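Local coordinates for antifreeze protein (Marinomonas primoryensis, PDB 3P4G), which binds ice through anchored clathrate waters as a hyperactive, calcium-dependent antifreeze protein built as a right-handed beta-helix, at residues T43-A48 / N64-L69; G90-K95 / G109-A114; H265-T270 / S294-R299; S279-F284 / H305-D310. All coordinates share one frame; numbering follows the deposited sequence. Where two conformers were deposited one is given.

Interaction 1: T43-A48 / N64-L69; sequences TGNVSA and NVEDVL
Asn-45 lays its side-chain amide alongside that of Asn-64, both pointing the same way with their planes only 9° apart. CG stands beside the backbone N and anti to the carbonyl carbon (chi1 -59°), which carries OD1 across to the next coil. There OD1 takes the backbone N of Asn-64 at 2.8 Å, in the carbonyl plane and on a lone pair. Asn-64 does likewise: its own OD1 accepts the backbone N of Asp-91. Side chains repeated in register like this are characteristic of the turns of a parallel beta-helix, here the right-handed one of the antifreeze domain. Two backbone bonds complete the join, Val-46 N to Asn-64 O at 2.9 Å and Glu-66 N to Val-46 O at 3.0 Å. With an alanine in place of Asn-45, the N-H of Asn-64 would probably lose its acceptor and the neighbouring amide its flat partner. Glu-66 crosses Asn-45 at about a right angle, OE2 coming within 3.3 Å of Asn-45 CB. Its OE1 lies 2.7 Å from Ser-47 OG, a bond to treat as doubtful because the hydroxyl's position is less sure. Farther along, Val-68 sets CG2 against the backbone of Ser-47, 3.6 Å from its C.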
# COMPACT_ATOMS: atom_id res chain seq x y z
N THR A 43 0.91 29.74 -13.82
CA THR A 43 2.38 29.67 -13.84
C THR A 43 2.96 29.85 -12.43
O THR A 43 4.11 29.48 -12.19
CB THR A 43 3.03 30.73 -14.77
OG1 THR A 43 2.59 32.01 -14.37
CG2 THR A 43 2.63 30.53 -16.22
N GLY A 44 2.19 30.42 -11.50
CA GLY A 44 2.64 30.60 -10.12
C GLY A 44 1.87 29.77 -9.10
O GLY A 44 1.50 28.62 -9.38
N ASN A 45 1.59 30.33 -7.94
CA ASN A 45 0.91 29.58 -6.88
C ASN A 45 -0.63 29.73 -6.95
O ASN A 45 -1.17 30.71 -7.54
CB ASN A 45 1.47 29.97 -5.51
CG ASN A 45 2.99 29.72 -5.40
OD1 ASN A 45 3.46 28.63 -5.69
ND2 ASN A 45 3.74 30.73 -4.96
N VAL A 46 -1.32 28.74 -6.37
CA VAL A 46 -2.74 28.82 -6.10
C VAL A 46 -2.98 29.29 -4.66
O VAL A 46 -2.70 28.57 -3.71
CB VAL A 46 -3.43 27.47 -6.41
CG1 VAL A 46 -4.88 27.41 -5.88
CG2 VAL A 46 -3.39 27.19 -7.92
N SER A 47 -3.53 30.50 -4.49
CA SER A 47 -3.72 31.07 -3.17
C SER A 47 -5.17 31.37 -2.90
O SER A 47 -5.45 32.10 -1.95
CB SER A 47 -2.91 32.37 -3.01
OG SER A 47 -1.56 32.13 -3.36
N ALA A 48 -6.07 30.82 -3.71
CA ALA A 48 -7.52 30.84 -3.36
C ALA A 48 -8.14 29.54 -3.82
O ALA A 48 -7.51 28.76 -4.52
CB ALA A 48 -8.25 32.00 -4.05
N ASN A 64 2.67 25.97 -6.20
CA ASN A 64 2.10 25.16 -5.11
C ASN A 64 0.60 25.37 -5.00
O ASN A 64 0.11 26.46 -5.31
CB ASN A 64 2.72 25.58 -3.76
CG ASN A 64 4.21 25.46 -3.76
OD1 ASN A 64 4.75 24.45 -4.21
ND2 ASN A 64 4.91 26.48 -3.21
N VAL A 65 -0.11 24.34 -4.57
CA VAL A 65 -1.46 24.55 -4.06
C VAL A 65 -1.29 24.89 -2.59
O VAL A 65 -0.88 24.03 -1.76
CB VAL A 65 -2.35 23.29 -4.25
CG1 VAL A 65 -3.76 23.51 -3.63
CG2 VAL A 65 -2.39 22.92 -5.72
N GLU A 66 -1.62 26.13 -2.25
CA GLU A 66 -1.33 26.62 -0.91
C GLU A 66 -2.39 26.20 0.14
O GLU A 66 -3.50 25.79 -0.20
CB GLU A 66 -1.14 28.13 -0.95
CG GLU A 66 0.14 28.55 -1.69
CD GLU A 66 0.34 30.05 -1.71
OE1 GLU A 66 -0.54 30.81 -1.22
OE2 GLU A 66 1.39 30.47 -2.20
N ASP A 67 -2.00 26.31 1.41
CA ASP A 67 -2.88 26.08 2.56
C ASP A 67 -3.89 27.23 2.72
O ASP A 67 -3.83 28.01 3.68
CB ASP A 67 -2.01 25.97 3.82
CG ASP A 67 -2.76 25.40 5.03
OD1 ASP A 67 -3.96 25.05 4.93
OD2 ASP A 67 -2.13 25.33 6.10
N VAL A 68 -4.81 27.34 1.75
CA VAL A 68 -5.87 28.35 1.76
C VAL A 68 -6.86 28.08 2.91
O VAL A 68 -7.30 26.96 3.07
CB VAL A 68 -6.61 28.33 0.39
CG1 VAL A 68 -7.73 29.38 0.34
CG2 VAL A 68 -5.57 28.58 -0.72
N LEU A 69 -7.18 29.11 3.69
CA LEU A 69 -8.11 28.94 4.80
C LEU A 69 -9.48 28.54 4.27
O LEU A 69 -10.11 29.32 3.56
CB LEU A 69 -8.20 30.22 5.66
CG LEU A 69 -9.17 30.06 6.84
CD1 LEU A 69 -8.65 29.00 7.85
CD2 LEU A 69 -9.40 31.41 7.50

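Interaction 2: G90-K95 / G109-A114; sequences GDVLGK and GDVSAA
Val-92 O is held by the N-H of Ser-112 at 2.8 Å, in a bond straight to 176° at the hydrogen, and CA of Val-111 adds a C-H...O contact to the same oxygen. Running the other way, Val-92 N donates to Asp-110 O at 2.9 Å, so the two segments bridge at Val-92 and Val-111, whose buried side chains touch through CB and CG2 respectively. This is the stacking of successive coils in a beta-helix, made here by loop segments that run almost exactly the same way.

Asp-91 works as a side-chain extension of that bonding. Its CG sits beside its own backbone N (chi1 -64°), and OD1 reaches Asp-110 N at 2.8 Å, the donor lying 39° above the carboxylate plane. OD2 receives a water that also donates to Asp-110 OD2, while Asp-110 OD1 accepts the backbone N of Asn-129 in the following coil. Replacing Asp-91 with a leucine is likely to leave the N-H of Asp-110 and the bridging water each short of an acceptor.

At the far end the CB of Ala-113 presses on the backbone of Gly-94, 3.4 Å from its C. Lys-95, fully extended, passes its CG 4.1 Å from Ala-114 CB and delivers NZ to Asn-73 O. Asp-91 OD1 and Asp-110 OD2 lie 4.0 Å apart, so the two carboxylates probably repel somewhat, a cost the shared water and the backbone N-H donors would offset.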
# COMPACT_ATOMS: atom_id res chain seq x y z
N GLY A 90 4.66 21.82 -8.12
CA GLY A 90 5.13 22.09 -6.77
C GLY A 90 4.52 21.15 -5.75
O GLY A 90 4.23 19.98 -6.06
N ASP A 91 4.29 21.70 -4.55
CA ASP A 91 3.78 20.93 -3.42
C ASP A 91 2.28 21.22 -3.28
O ASP A 91 1.77 22.22 -3.78
CB ASP A 91 4.48 21.36 -2.12
CG ASP A 91 5.98 21.05 -2.13
OD1 ASP A 91 6.40 20.09 -2.80
OD2 ASP A 91 6.75 21.76 -1.44
N VAL A 92 1.62 20.34 -2.56
CA VAL A 92 0.19 20.48 -2.29
C VAL A 92 0.05 20.60 -0.80
O VAL A 92 0.36 19.64 -0.05
CB VAL A 92 -0.61 19.29 -2.83
CG1 VAL A 92 -2.06 19.38 -2.35
CG2 VAL A 92 -0.58 19.27 -4.34
N LEU A 93 -0.41 21.78 -0.38
CA LEU A 93 -0.59 22.11 1.06
C LEU A 93 -2.05 22.44 1.41
O LEU A 93 -2.35 22.77 2.57
CB LEU A 93 0.29 23.27 1.49
CG LEU A 93 1.78 23.10 1.20
CD1 LEU A 93 2.15 23.67 -0.16
CD2 LEU A 93 2.54 23.90 2.32
N GLY A 94 -2.92 22.39 0.40
CA GLY A 94 -4.37 22.56 0.57
C GLY A 94 -5.08 21.39 -0.10
O GLY A 94 -4.57 20.81 -1.10
N LYS A 95 -6.24 21.01 0.45
CA LYS A 95 -6.90 19.78 0.05
C LYS A 95 -7.29 19.74 -1.44
O LYS A 95 -7.81 20.71 -1.96
CB LYS A 95 -8.17 19.55 0.90
CG LYS A 95 -8.99 18.31 0.44
CD LYS A 95 -10.17 18.04 1.41
CE LYS A 95 -10.94 16.83 0.90
NZ LYS A 95 -12.02 16.48 1.85
N GLY A 109 5.62 17.27 -6.51
CA GLY A 109 6.22 17.56 -5.17
C GLY A 109 5.62 16.75 -4.00
O GLY A 109 5.06 15.65 -4.18
N ASP A 110 5.67 17.34 -2.80
CA ASP A 110 5.21 16.64 -1.59
C ASP A 110 3.79 17.06 -1.34
O ASP A 110 3.40 18.17 -1.71
CB ASP A 110 6.04 17.14 -0.42
CG ASP A 110 7.52 16.77 -0.55
OD1 ASP A 110 7.84 15.62 -0.87
OD2 ASP A 110 8.37 17.63 -0.27
N VAL A 111 3.04 16.17 -0.70
CA VAL A 111 1.65 16.44 -0.42
C VAL A 111 1.49 16.38 1.07
O VAL A 111 1.71 15.32 1.68
CB VAL A 111 0.74 15.37 -1.08
CG1 VAL A 111 -0.77 15.51 -0.49
CG2 VAL A 111 0.79 15.53 -2.59
N SER A 112 1.02 17.47 1.66
CA SER A 112 0.84 17.57 3.12
C SER A 112 -0.63 17.87 3.49
O SER A 112 -0.93 18.20 4.64
CB SER A 112 1.79 18.63 3.69
OG SER A 112 1.54 19.95 3.16
N ALA A 113 -1.52 17.84 2.50
CA ALA A 113 -2.94 18.06 2.75
C ALA A 113 -3.70 16.84 2.27
O ALA A 113 -3.17 16.00 1.55
CB ALA A 113 -3.41 19.32 1.99
N ALA A 114 -4.99 16.76 2.62
CA ALA A 114 -5.76 15.62 2.17
C ALA A 114 -5.95 15.58 0.65
O ALA A 114 -6.00 16.63 -0.02
CB ALA A 114 -7.10 15.63 2.84
O HOH W 1 8.18 20.20 0.38
O HOH W 2 -2.40 21.31 5.08

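Interaction 3: H265-T270 / S294-R299; sequences HELHGT and SDLRNR
Arg-299 of the helix and Leu-267 of the loop form the close part of this contact, their side chains sliding past each other in opposite directions with Arg-299 CD 3.8 Å from Leu-267 CG. The arginine leaves the helix with CG anti to its backbone N and then bends at chi3 (-45°), which turns the guanidinium back across the loop's carbonyls. His-268 O lies over one face of the group, 3.0 Å above its plane and toward the rim. Over the centre of the opposite face comes Asp-295 O, from the arginine's own helix, so the flat group lies between two carbonyl oxygens. NH1 comes within 2.9 Å of Leu-267 O. Next to this, Leu-296 CD1 comes 4.3 Å from Leu-267 CD2.

The outer side is looser. The CB of His-268 points away from the helix, and its ring makes its bond within the loop: NE2 donates to Glu-266 OE1 at 2.8 Å, with the oxygen in the ring plane and met on its anti side. That bond ties down the exposed ring within its own loop.

Inward, Leu-267 packs on Ile-280 and Leu-282 of strand 279-282, while its backbone N donates to Tyr-285 OH. Helix 294-300 thus lies against the last loop before strand 270-272, with Leu-296 also resting on Tyr-285, at the C-terminal end of the beta-helix.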
# COMPACT_ATOMS: atom_id res chain seq x y z
N HIS A 265 15.72 -17.60 4.99
CA HIS A 265 16.91 -17.28 5.79
C HIS A 265 16.67 -17.74 7.26
O HIS A 265 15.88 -18.68 7.50
CB HIS A 265 17.23 -15.77 5.59
CG HIS A 265 18.68 -15.46 5.76
ND1 HIS A 265 19.29 -15.37 7.00
CD2 HIS A 265 19.67 -15.31 4.84
CE1 HIS A 265 20.59 -15.15 6.83
NE2 HIS A 265 20.84 -15.06 5.53
N GLU A 266 17.36 -17.14 8.22
CA GLU A 266 17.22 -17.49 9.63
C GLU A 266 15.79 -17.30 10.11
O GLU A 266 15.11 -16.35 9.70
CB GLU A 266 18.15 -16.62 10.50
CG GLU A 266 19.61 -16.95 10.32
CD GLU A 266 20.53 -15.93 10.93
OE1 GLU A 266 20.19 -15.32 11.96
OE2 GLU A 266 21.62 -15.76 10.37
N LEU A 267 15.35 -18.18 11.00
CA LEU A 267 14.02 -18.09 11.56
C LEU A 267 14.09 -18.12 13.09
O LEU A 267 14.25 -19.20 13.70
CB LEU A 267 13.10 -19.24 11.04
CG LEU A 267 11.69 -19.18 11.61
CD1 LEU A 267 10.97 -17.88 11.08
CD2 LEU A 267 10.89 -20.44 11.19
N HIS A 268 14.02 -16.93 13.69
CA HIS A 268 14.07 -16.83 15.15
C HIS A 268 12.71 -16.54 15.76
O HIS A 268 12.54 -16.74 16.99
CB HIS A 268 15.08 -15.77 15.59
CG HIS A 268 16.45 -16.03 15.07
ND1 HIS A 268 17.29 -16.98 15.62
CD2 HIS A 268 17.11 -15.52 14.01
CE1 HIS A 268 18.42 -17.02 14.94
NE2 HIS A 268 18.34 -16.14 13.96
N GLY A 269 11.78 -16.05 14.94
CA GLY A 269 10.51 -15.52 15.45
C GLY A 269 9.42 -16.55 15.63
O GLY A 269 9.66 -17.73 15.45
N THR A 270 8.24 -16.09 16.03
CA THR A 270 7.09 -17.00 16.29
C THR A 270 6.33 -17.20 14.98
O THR A 270 6.00 -16.22 14.28
CB THR A 270 6.16 -16.39 17.38
OG1 THR A 270 6.90 -16.34 18.62
CG2 THR A 270 4.81 -17.23 17.60
N SER A 294 16.65 -27.91 18.81
CA SER A 294 15.35 -28.17 19.44
C SER A 294 14.47 -26.91 19.47
O SER A 294 13.25 -27.01 19.34
CB SER A 294 15.54 -28.71 20.86
OG SER A 294 15.96 -27.67 21.71
N ASP A 295 15.07 -25.74 19.63
CA ASP A 295 14.30 -24.48 19.58
C ASP A 295 13.62 -24.25 18.22
O ASP A 295 12.46 -23.88 18.18
CB ASP A 295 15.19 -23.28 19.92
CG ASP A 295 15.59 -23.27 21.40
OD1 ASP A 295 14.86 -23.87 22.23
OD2 ASP A 295 16.64 -22.66 21.75
N LEU A 296 14.36 -24.49 17.14
CA LEU A 296 13.81 -24.40 15.76
C LEU A 296 12.68 -25.41 15.57
O LEU A 296 11.59 -25.05 15.13
CB LEU A 296 14.91 -24.61 14.70
CG LEU A 296 14.46 -24.49 13.23
CD1 LEU A 296 13.75 -23.12 12.85
CD2 LEU A 296 15.63 -24.84 12.27
N ARG A 297 12.92 -26.67 15.92
CA ARG A 297 11.86 -27.70 15.80
C ARG A 297 10.59 -27.34 16.60
O ARG A 297 9.46 -27.53 16.11
CB ARG A 297 12.40 -29.06 16.26
CG ARG A 297 13.56 -29.59 15.44
CD ARG A 297 13.69 -31.11 15.63
NE ARG A 297 13.91 -31.51 17.03
CZ ARG A 297 15.08 -31.43 17.64
NH1 ARG A 297 16.16 -30.96 17.00
NH2 ARG A 297 15.19 -31.84 18.90
N ASN A 298 10.77 -26.80 17.80
CA ASN A 298 9.62 -26.44 18.64
C ASN A 298 8.84 -25.26 18.03
O ASN A 298 7.62 -25.23 18.08
CB ASN A 298 10.07 -26.09 20.06
CG ASN A 298 10.57 -27.32 20.84
OD1 ASN A 298 10.41 -28.47 20.39
ND2 ASN A 298 11.18 -27.09 22.01
N ARG A 299 9.56 -24.29 17.47
CA ARG A 299 8.98 -23.07 16.83
C ARG A 299 8.04 -23.44 15.67
O ARG A 299 6.99 -22.77 15.45
CB ARG A 299 10.18 -22.22 16.33
CG ARG A 299 9.94 -21.04 15.36
CD ARG A 299 11.23 -20.13 15.23
NE ARG A 299 11.78 -19.87 16.57
CZ ARG A 299 12.99 -20.21 16.98
NH1 ARG A 299 13.91 -20.73 16.15
NH2 ARG A 299 13.32 -19.93 18.24

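Interaction 4: S279-F284 / H305-D310; sequences SIYLKF and HIRVSD
Strands 279-282 and 305-308 run parallel, 14° apart with axes 4.7 Å from each other, and are joined by Ile-280 N to His-305 O, Arg-307 N to Ile-280 O and Leu-282 N to Arg-307 O, each 2.9 Å.

Ile-280, Leu-282, Ile-306 and Val-308 fill one face of the pair. The two isoleucines lie side by side, pointing the same way, with CG2 of Ile-280 3.8 Å from CG1 of Ile-306. Leu-282 slants across, and its CD1 meets both Ile-306 CG2 at 4.0 Å and Val-308 CG1 at 4.1 Å.

On the other face Arg-307 runs its aliphatic part along the CD1-CE1 side of Tyr-281, CG coming 3.6 Å from CD1. CG is anti to the backbone N (chi1 173°), but the chain bends at chi3, and the guanidinium ends up 80° from the ring plane, so the two groups do not stack flat. The oxygens of Arg-307 and Val-308 lie at the edge of the tyrosine ring, and Lys-283 CB rests over one face. Arg-307 NE goes to Ala-318 O, and Phe-320 meets the tyrosine ring nearly parallel. In His-305, beside Ser-279, ND1 accepts from Ser-316 N, tying in the C-terminal segment, and NE2 bonds Asp-277 OD1, just before strand 279-282.

Strand 260-263 continues the parallel order beyond 279-282, strand 311-314 adds an antiparallel edge beyond 305-308, and helix 287-290 brings Tyr-290 against Ile-306 and Val-308 on the apolar face.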
# COMPACT_ATOMS: atom_id res chain seq x y z
N SER A 279 1.77 -25.46 5.56
CA SER A 279 3.10 -25.87 5.09
C SER A 279 4.15 -24.81 5.33
O SER A 279 3.89 -23.61 5.18
CB SER A 279 3.09 -26.16 3.57
OG SER A 279 2.12 -27.15 3.22
N ILE A 280 5.33 -25.28 5.70
CA ILE A 280 6.45 -24.35 5.89
C ILE A 280 7.66 -24.92 5.18
O ILE A 280 7.96 -26.12 5.30
CB ILE A 280 6.72 -24.01 7.39
CG1 ILE A 280 7.77 -22.88 7.52
CG2 ILE A 280 7.20 -25.24 8.24
CD1 ILE A 280 8.07 -22.45 8.95
N TYR A 281 8.42 -24.04 4.51
CA TYR A 281 9.64 -24.44 3.84
C TYR A 281 10.77 -23.65 4.49
O TYR A 281 10.80 -22.43 4.39
CB TYR A 281 9.54 -24.07 2.36
CG TYR A 281 10.74 -24.43 1.51
CD1 TYR A 281 11.63 -25.46 1.88
CD2 TYR A 281 10.95 -23.79 0.27
CE1 TYR A 281 12.71 -25.80 1.10
CE2 TYR A 281 12.07 -24.13 -0.54
CZ TYR A 281 12.92 -25.14 -0.12
OH TYR A 281 14.03 -25.49 -0.89
N LEU A 282 11.66 -24.36 5.14
CA LEU A 282 12.82 -23.77 5.83
C LEU A 282 14.01 -23.92 4.90
O LEU A 282 14.81 -24.85 5.05
CB LEU A 282 13.10 -24.51 7.13
CG LEU A 282 11.95 -24.51 8.17
CD1 LEU A 282 12.21 -25.45 9.36
CD2 LEU A 282 11.72 -23.07 8.69
N LYS A 283 14.14 -23.01 3.94
CA LYS A 283 15.14 -23.19 2.88
C LYS A 283 16.57 -23.04 3.43
O LYS A 283 17.53 -23.57 2.86
CB LYS A 283 14.89 -22.14 1.80
CG LYS A 283 15.78 -22.20 0.55
CD LYS A 283 15.08 -21.40 -0.57
CE LYS A 283 15.49 -21.94 -1.94
NZ LYS A 283 16.90 -21.52 -2.31
N PHE A 284 16.72 -22.34 4.56
CA PHE A 284 18.04 -22.01 5.13
C PHE A 284 18.66 -23.14 5.97
O PHE A 284 19.87 -23.12 6.24
CB PHE A 284 17.91 -20.73 5.96
CG PHE A 284 19.24 -20.11 6.40
CD1 PHE A 284 19.98 -19.31 5.55
CD2 PHE A 284 19.70 -20.30 7.72
CE1 PHE A 284 21.18 -18.70 5.98
CE2 PHE A 284 20.90 -19.71 8.17
CZ PHE A 284 21.62 -18.89 7.28
N HIS A 305 3.07 -29.62 7.62
CA HIS A 305 4.04 -30.08 6.65
C HIS A 305 5.27 -29.23 6.74
O HIS A 305 5.16 -28.02 6.72
CB HIS A 305 3.47 -30.01 5.23
CG HIS A 305 2.11 -30.60 5.12
ND1 HIS A 305 1.90 -31.96 4.98
CD2 HIS A 305 0.88 -30.04 5.28
CE1 HIS A 305 0.60 -32.19 4.98
NE2 HIS A 305 -0.04 -31.04 5.15
N ILE A 306 6.43 -29.87 6.73
CA ILE A 306 7.67 -29.14 6.96
C ILE A 306 8.73 -29.66 6.03
O ILE A 306 9.09 -30.84 6.08
CB ILE A 306 8.21 -29.21 8.44
CG1 ILE A 306 7.13 -28.80 9.44
CG2 ILE A 306 9.50 -28.34 8.59
CD1 ILE A 306 7.56 -29.08 10.96
N ARG A 307 9.20 -28.79 5.14
CA ARG A 307 10.30 -29.15 4.24
C ARG A 307 11.54 -28.36 4.66
O ARG A 307 11.43 -27.20 5.03
CB ARG A 307 9.91 -28.84 2.77
CG ARG A 307 11.11 -29.04 1.79
CD ARG A 307 10.70 -28.92 0.35
NE ARG A 307 9.76 -29.97 -0.08
CZ ARG A 307 10.09 -31.21 -0.44
NH1 ARG A 307 11.36 -31.62 -0.43
NH2 ARG A 307 9.14 -32.05 -0.84
N VAL A 308 12.71 -28.99 4.61
CA VAL A 308 13.99 -28.26 4.87
C VAL A 308 14.81 -28.26 3.59
O VAL A 308 14.31 -28.69 2.55
CB VAL A 308 14.73 -28.82 6.12
CG1 VAL A 308 13.88 -28.60 7.39
CG2 VAL A 308 15.06 -30.31 5.97
N SER A 309 16.06 -27.78 3.64
CA SER A 309 16.75 -27.51 2.35
C SER A 309 17.04 -28.76 1.54
O SER A 309 17.13 -28.72 0.29
CB SER A 309 18.05 -26.75 2.58
OG SER A 309 18.97 -27.59 3.25
N ASP A 310 17.22 -29.88 2.24
CA ASP A 310 17.63 -31.13 1.61
C ASP A 310 16.66 -32.28 1.88
O ASP A 310 17.04 -33.46 1.86
CB ASP A 310 19.07 -31.49 2.01
CG ASP A 310 19.24 -31.74 3.53
OD1 ASP A 310 18.34 -31.37 4.33
OD2 ASP A 310 20.28 -32.34 3.92

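Interactions 1 and 2 are neighbours, in touch along the same stack of loops: Val-65 O reaches Leu-93 N at 2.7 Å, probably a hydrogen bond. Both are partly buried and rely on backbone bonds supplemented by an amide or carboxylate oxygen. Interactions 3 and 4 lie on the opposite side of the chain's centre, interactions 1 and 3 having centres about 55 Å apart. They adjoin through apolar packing, Leu-267 CD2 being 3.7 Å from Leu-282 CD2. Interaction 4, also partly buried, pairs true strands by regular parallel bonding; interaction 3, a buried contact, sets a helix against a loop, with no clear hydrogen bond between them. Strand 305-308 follows helix 294-300, so both contacts lie at the C-terminal end of the beta-helix.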